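Local coordinates for protein cytochrome P450 268A2 Cyp268A2 (Mycobacterium marinum, PDB 6BLD) that belongs to the cytochrome P450 family of haem-thiolate proteins and holds a protoporphyrin IX iron cofactor in a mostly helical fold, at residues S7-R19 with L36-D50. Numbering follows the deposited sequence.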
# COMPACT_ATOMS: atom_id res chain seq x y z
N SER A 7 7.46 -26.77 13.56
CA SER A 7 6.27 -26.05 13.13
C SER A 7 5.07 -26.98 12.98
O SER A 7 4.23 -26.81 12.09
CB SER A 7 6.52 -25.28 11.83
OG SER A 7 7.39 -24.18 12.04
N VAL A 8 4.98 -27.97 13.86
CA VAL A 8 3.90 -28.95 13.84
C VAL A 8 2.90 -28.56 14.92
O VAL A 8 3.20 -28.62 16.11
CB VAL A 8 4.42 -30.38 14.05
CG1 VAL A 8 3.27 -31.36 14.07
CG2 VAL A 8 5.43 -30.74 12.97
N ARG A 9 1.70 -28.18 14.50
CA ARG A 9 0.62 -27.81 15.41
C ARG A 9 -0.68 -27.77 14.61
O ARG A 9 -0.65 -27.62 13.38
CB ARG A 9 0.89 -26.44 16.07
CG ARG A 9 0.92 -25.27 15.11
CD ARG A 9 1.21 -23.97 15.84
NE ARG A 9 2.56 -23.94 16.39
CZ ARG A 9 3.65 -23.65 15.68
NH1 ARG A 9 3.54 -23.36 14.39
NH2 ARG A 9 4.84 -23.65 16.26
N PRO A 10 -1.82 -27.93 15.27
CA PRO A 10 -3.09 -27.93 14.54
C PRO A 10 -3.34 -26.61 13.83
O PRO A 10 -2.98 -25.54 14.33
CB PRO A 10 -4.14 -28.18 15.64
CG PRO A 10 -3.37 -28.82 16.76
CD PRO A 10 -2.01 -28.20 16.71
N TYR A 11 -3.94 -26.70 12.65
CA TYR A 11 -4.35 -25.51 11.92
C TYR A 11 -5.63 -24.94 12.52
O TYR A 11 -6.45 -25.66 13.08
CB TYR A 11 -4.56 -25.82 10.44
CG TYR A 11 -3.29 -26.02 9.65
CD1 TYR A 11 -2.22 -25.14 9.78
CD2 TYR A 11 -3.16 -27.08 8.76
CE1 TYR A 11 -1.06 -25.31 9.06
CE2 TYR A 11 -2.00 -27.26 8.04
CZ TYR A 11 -0.95 -26.38 8.19
OH TYR A 11 0.20 -26.57 7.46
N ASP A 12 -5.78 -23.62 12.39
CA ASP A 12 -6.97 -22.97 12.90
C ASP A 12 -8.19 -23.33 12.05
O ASP A 12 -8.08 -23.68 10.88
CB ASP A 12 -6.79 -21.45 12.94
CG ASP A 12 -7.78 -20.76 13.85
OD1 ASP A 12 -7.49 -20.64 15.06
OD2 ASP A 12 -8.84 -20.34 13.37
N THR A 13 -9.36 -23.24 12.68
CA THR A 13 -10.61 -23.51 11.97
C THR A 13 -10.91 -22.43 10.94
O THR A 13 -11.39 -22.73 9.83
CB THR A 13 -11.75 -23.64 12.97
OG1 THR A 13 -11.70 -24.93 13.60
CG2 THR A 13 -13.11 -23.48 12.29
N ILE A 14 -10.61 -21.17 11.26
CA ILE A 14 -10.96 -20.06 10.39
C ILE A 14 -10.08 -20.09 9.14
O ILE A 14 -8.85 -20.25 9.23
CB ILE A 14 -10.81 -18.72 11.14
CG1 ILE A 14 -11.73 -18.70 12.36
CG2 ILE A 14 -11.11 -17.55 10.22
CD1 ILE A 14 -13.16 -19.12 12.08
N ASP A 15 -10.71 -19.93 7.98
CA ASP A 15 -10.00 -19.94 6.71
C ASP A 15 -9.51 -18.54 6.38
O ASP A 15 -10.31 -17.61 6.21
CB ASP A 15 -10.92 -20.47 5.60
CG ASP A 15 -10.34 -20.27 4.22
OD1 ASP A 15 -9.09 -20.29 4.07
OD2 ASP A 15 -11.13 -20.09 3.26
N LEU A 16 -8.19 -18.39 6.29
CA LEU A 16 -7.56 -17.14 5.86
C LEU A 16 -6.64 -17.34 4.66
O LEU A 16 -5.86 -16.43 4.33
CB LEU A 16 -6.77 -16.50 7.00
CG LEU A 16 -7.48 -16.20 8.32
CD1 LEU A 16 -6.51 -15.55 9.29
CD2 LEU A 16 -8.69 -15.31 8.09
N SER A 17 -6.71 -18.49 3.99
CA SER A 17 -5.74 -18.84 2.96
C SER A 17 -6.34 -19.11 1.59
O SER A 17 -5.60 -19.06 0.60
CB SER A 17 -4.93 -20.08 3.39
OG SER A 17 -4.64 -20.04 4.77
N SER A 18 -7.63 -19.41 1.50
CA SER A 18 -8.21 -19.82 0.23
C SER A 18 -8.39 -18.63 -0.71
O SER A 18 -8.44 -17.47 -0.30
CB SER A 18 -9.56 -20.51 0.46
OG SER A 18 -10.58 -19.56 0.75
N ARG A 19 -8.47 -18.95 -2.01
CA ARG A 19 -8.72 -17.92 -3.01
C ARG A 19 -10.11 -17.30 -2.83
O ARG A 19 -10.28 -16.09 -3.02
CB ARG A 19 -8.59 -18.51 -4.41
CG ARG A 19 -7.17 -18.52 -4.97
CD ARG A 19 -6.46 -17.22 -4.67
NE ARG A 19 -5.03 -17.31 -4.96
CZ ARG A 19 -4.47 -16.93 -6.10
NH1 ARG A 19 -5.23 -16.43 -7.07
NH2 ARG A 19 -3.16 -17.04 -6.28
N LEU A 36 -11.48 -14.25 15.37
CA LEU A 36 -10.08 -14.44 15.73
C LEU A 36 -9.63 -13.41 16.75
O LEU A 36 -9.06 -13.75 17.79
CB LEU A 36 -9.20 -14.39 14.48
CG LEU A 36 -9.35 -15.56 13.51
CD1 LEU A 36 -8.48 -15.35 12.28
CD2 LEU A 36 -9.01 -16.88 14.20
N ARG A 37 -9.90 -12.12 16.48
CA ARG A 37 -9.55 -11.07 17.43
C ARG A 37 -10.12 -11.35 18.81
O ARG A 37 -9.50 -11.01 19.82
CB ARG A 37 -10.05 -9.71 16.92
CG ARG A 37 -9.16 -9.06 15.87
CD ARG A 37 -9.48 -7.59 15.70
NE ARG A 37 -10.92 -7.34 15.69
CZ ARG A 37 -11.67 -7.30 14.59
NH1 ARG A 37 -11.12 -7.49 13.40
NH2 ARG A 37 -12.98 -7.07 14.68
N ALA A 38 -11.30 -11.97 18.88
CA ALA A 38 -11.95 -12.18 20.17
C ALA A 38 -11.44 -13.45 20.85
O ALA A 38 -11.14 -13.43 22.05
CB ALA A 38 -13.46 -12.23 19.99
N GLU A 39 -11.33 -14.55 20.11
CA GLU A 39 -11.03 -15.85 20.71
C GLU A 39 -9.57 -16.26 20.57
O GLU A 39 -8.95 -16.67 21.55
CB GLU A 39 -11.94 -16.92 20.09
CG GLU A 39 -13.40 -16.52 19.93
CD GLU A 39 -14.12 -16.27 21.25
OE1 GLU A 39 -13.55 -16.58 22.33
OE2 GLU A 39 -15.26 -15.76 21.22
N ARG A 40 -9.01 -16.19 19.36
CA ARG A 40 -7.65 -16.65 19.09
C ARG A 40 -6.92 -15.57 18.29
O ARG A 40 -6.74 -15.70 17.07
CB ARG A 40 -7.65 -17.99 18.35
CG ARG A 40 -8.54 -19.04 19.01
CD ARG A 40 -8.67 -20.30 18.16
NE ARG A 40 -9.32 -20.04 16.87
CZ ARG A 40 -10.62 -19.83 16.71
NH1 ARG A 40 -11.11 -19.61 15.50
NH2 ARG A 40 -11.44 -19.83 17.76
N PRO A 41 -6.48 -14.50 18.95
CA PRO A 41 -5.90 -13.36 18.21
C PRO A 41 -4.62 -13.70 17.46
O PRO A 41 -4.29 -13.01 16.49
CB PRO A 41 -5.64 -12.32 19.30
CG PRO A 41 -5.56 -13.11 20.57
CD PRO A 41 -6.51 -14.25 20.40
N VAL A 42 -3.89 -14.73 17.88
CA VAL A 42 -2.69 -15.19 17.20
C VAL A 42 -2.91 -16.67 16.89
O VAL A 42 -2.83 -17.52 17.79
CB VAL A 42 -1.42 -14.98 18.03
CG1 VAL A 42 -0.21 -15.54 17.30
CG2 VAL A 42 -1.23 -13.49 18.32
N SER A 43 -3.20 -16.98 15.63
CA SER A 43 -3.59 -18.32 15.22
C SER A 43 -2.70 -18.81 14.09
O SER A 43 -2.12 -18.02 13.34
CB SER A 43 -5.06 -18.37 14.79
OG SER A 43 -5.33 -17.39 13.79
N TRP A 44 -2.60 -20.13 13.98
CA TRP A 44 -1.75 -20.80 12.99
C TRP A 44 -2.60 -21.28 11.82
O TRP A 44 -3.65 -21.91 12.03
CB TRP A 44 -1.02 -21.98 13.64
CG TRP A 44 -0.07 -22.72 12.74
CD1 TRP A 44 -0.25 -23.98 12.23
CD2 TRP A 44 1.20 -22.27 12.27
NE1 TRP A 44 0.84 -24.33 11.46
CE2 TRP A 44 1.74 -23.29 11.46
CE3 TRP A 44 1.93 -21.09 12.43
CZ2 TRP A 44 2.97 -23.18 10.83
CZ3 TRP A 44 3.16 -20.97 11.80
CH2 TRP A 44 3.67 -22.01 11.01
N HIS A 45 -2.16 -20.99 10.61
CA HIS A 45 -2.91 -21.27 9.40
C HIS A 45 -1.99 -21.86 8.35
O HIS A 45 -0.78 -21.64 8.38
CB HIS A 45 -3.57 -19.99 8.86
CG HIS A 45 -4.56 -19.37 9.79
ND1 HIS A 45 -5.92 -19.49 9.63
CD2 HIS A 45 -4.38 -18.63 10.91
CE1 HIS A 45 -6.54 -18.85 10.60
NE2 HIS A 45 -5.63 -18.32 11.40
N PRO A 46 -2.54 -22.62 7.40
CA PRO A 46 -1.73 -23.12 6.28
C PRO A 46 -1.40 -22.01 5.30
O PRO A 46 -2.06 -20.95 5.32
CB PRO A 46 -2.63 -24.18 5.64
CG PRO A 46 -4.01 -23.75 5.99
CD PRO A 46 -3.91 -23.15 7.37
N PRO A 47 -0.41 -22.19 4.43
CA PRO A 47 -0.03 -21.12 3.50
C PRO A 47 -1.16 -20.78 2.54
O PRO A 47 -2.14 -21.51 2.39
CB PRO A 47 1.18 -21.71 2.76
CG PRO A 47 1.69 -22.80 3.65
CD PRO A 47 0.47 -23.37 4.32
N VAL A 48 -0.99 -19.63 1.87
CA VAL A 48 -1.99 -19.17 0.90
C VAL A 48 -2.15 -20.22 -0.19
O VAL A 48 -1.18 -20.67 -0.80
CB VAL A 48 -1.57 -17.82 0.32
CG1 VAL A 48 -2.47 -17.44 -0.85
CG2 VAL A 48 -1.61 -16.74 1.39
N GLU A 49 -3.40 -20.62 -0.43
CA GLU A 49 -3.70 -21.66 -1.40
C GLU A 49 -3.59 -21.13 -2.82
O GLU A 49 -3.82 -19.94 -3.08
CB GLU A 49 -5.09 -22.23 -1.17
CG GLU A 49 -5.30 -22.81 0.23
CD GLU A 49 -6.72 -23.31 0.45
OE1 GLU A 49 -7.57 -23.10 -0.44
OE2 GLU A 49 -6.97 -23.91 1.51
N ASP A 50 -3.24 -22.02 -3.75
CA ASP A 50 -3.12 -21.69 -5.17
C ASP A 50 -2.18 -20.50 -5.38
O ASP A 50 -2.44 -19.61 -6.19
CB ASP A 50 -4.49 -21.42 -5.79
CG ASP A 50 -5.42 -22.62 -5.70
OD1 ASP A 50 -4.93 -23.76 -5.89
OD2 ASP A 50 -6.62 -22.42 -5.45
O HOH W 1 1.53 -27.40 11.45
O HOH W 2 -6.28 -20.51 6.71
O HOH W 3 -5.47 -18.20 -1.77
O HOH W 4 -8.14 -21.76 -2.72
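The irregular N-terminal segment 7-19 runs beside strand 42-45, an edge strand of the mixed sheet of this cytochrome P450, and on past its end, with Tyr-11 beside His-45 and Ser-17 beside Val-48; Asp-12 N to Trp-44 O (2.8 Å) and Glu-49 N to Ser-17 O (2.9 Å) tie it there. Asp-12 suits its place opposite the turn from helix 26-39 into strand 42-45, because both its carboxylate oxygens are used. Arg-40 grips the Asp-12 carboxylate side-on in a salt bridge, NE to Asp-12 OD1 (2.6 Å) and NH1 to Asp-12 OD2 (3.2 Å), each on a syn lone pair with the planes nearly coplanar, while Ile-14 N closes an Asx turn on the anti side of OD2. The CB of Asp-12 lies over one face of the His-45 ring and Leu-16 CD1 over the other, a flat aromatic filling the slot between them; His-45 NE2 and Ser-43 OG share a hydrogen bond of 2.6 Å, which, with the two faces covered, limits the ring's rotation.

With CG anti to the backbone N (chi1 -178°), the Trp-44 indole swings out from the strand to where Arg-9 and Tyr-11 meet it. Arg-9 CG packs over the five-membered ring and NH1 sits over the indole in a cation-pi contact, the guanidinium steeply tilted and also salt-bridged to Glu-330. Tyr-11 lies nearly parallel to the indole but slid aside, with Pro-46 CD over its ring. Farther along, Ser-17, small enough to pack against Pro-47 O, sends OG to Pro-46 O (2.8 Å), and a water joins that OG to Leu-16 N, which is 2.9 Å from the water oxygen.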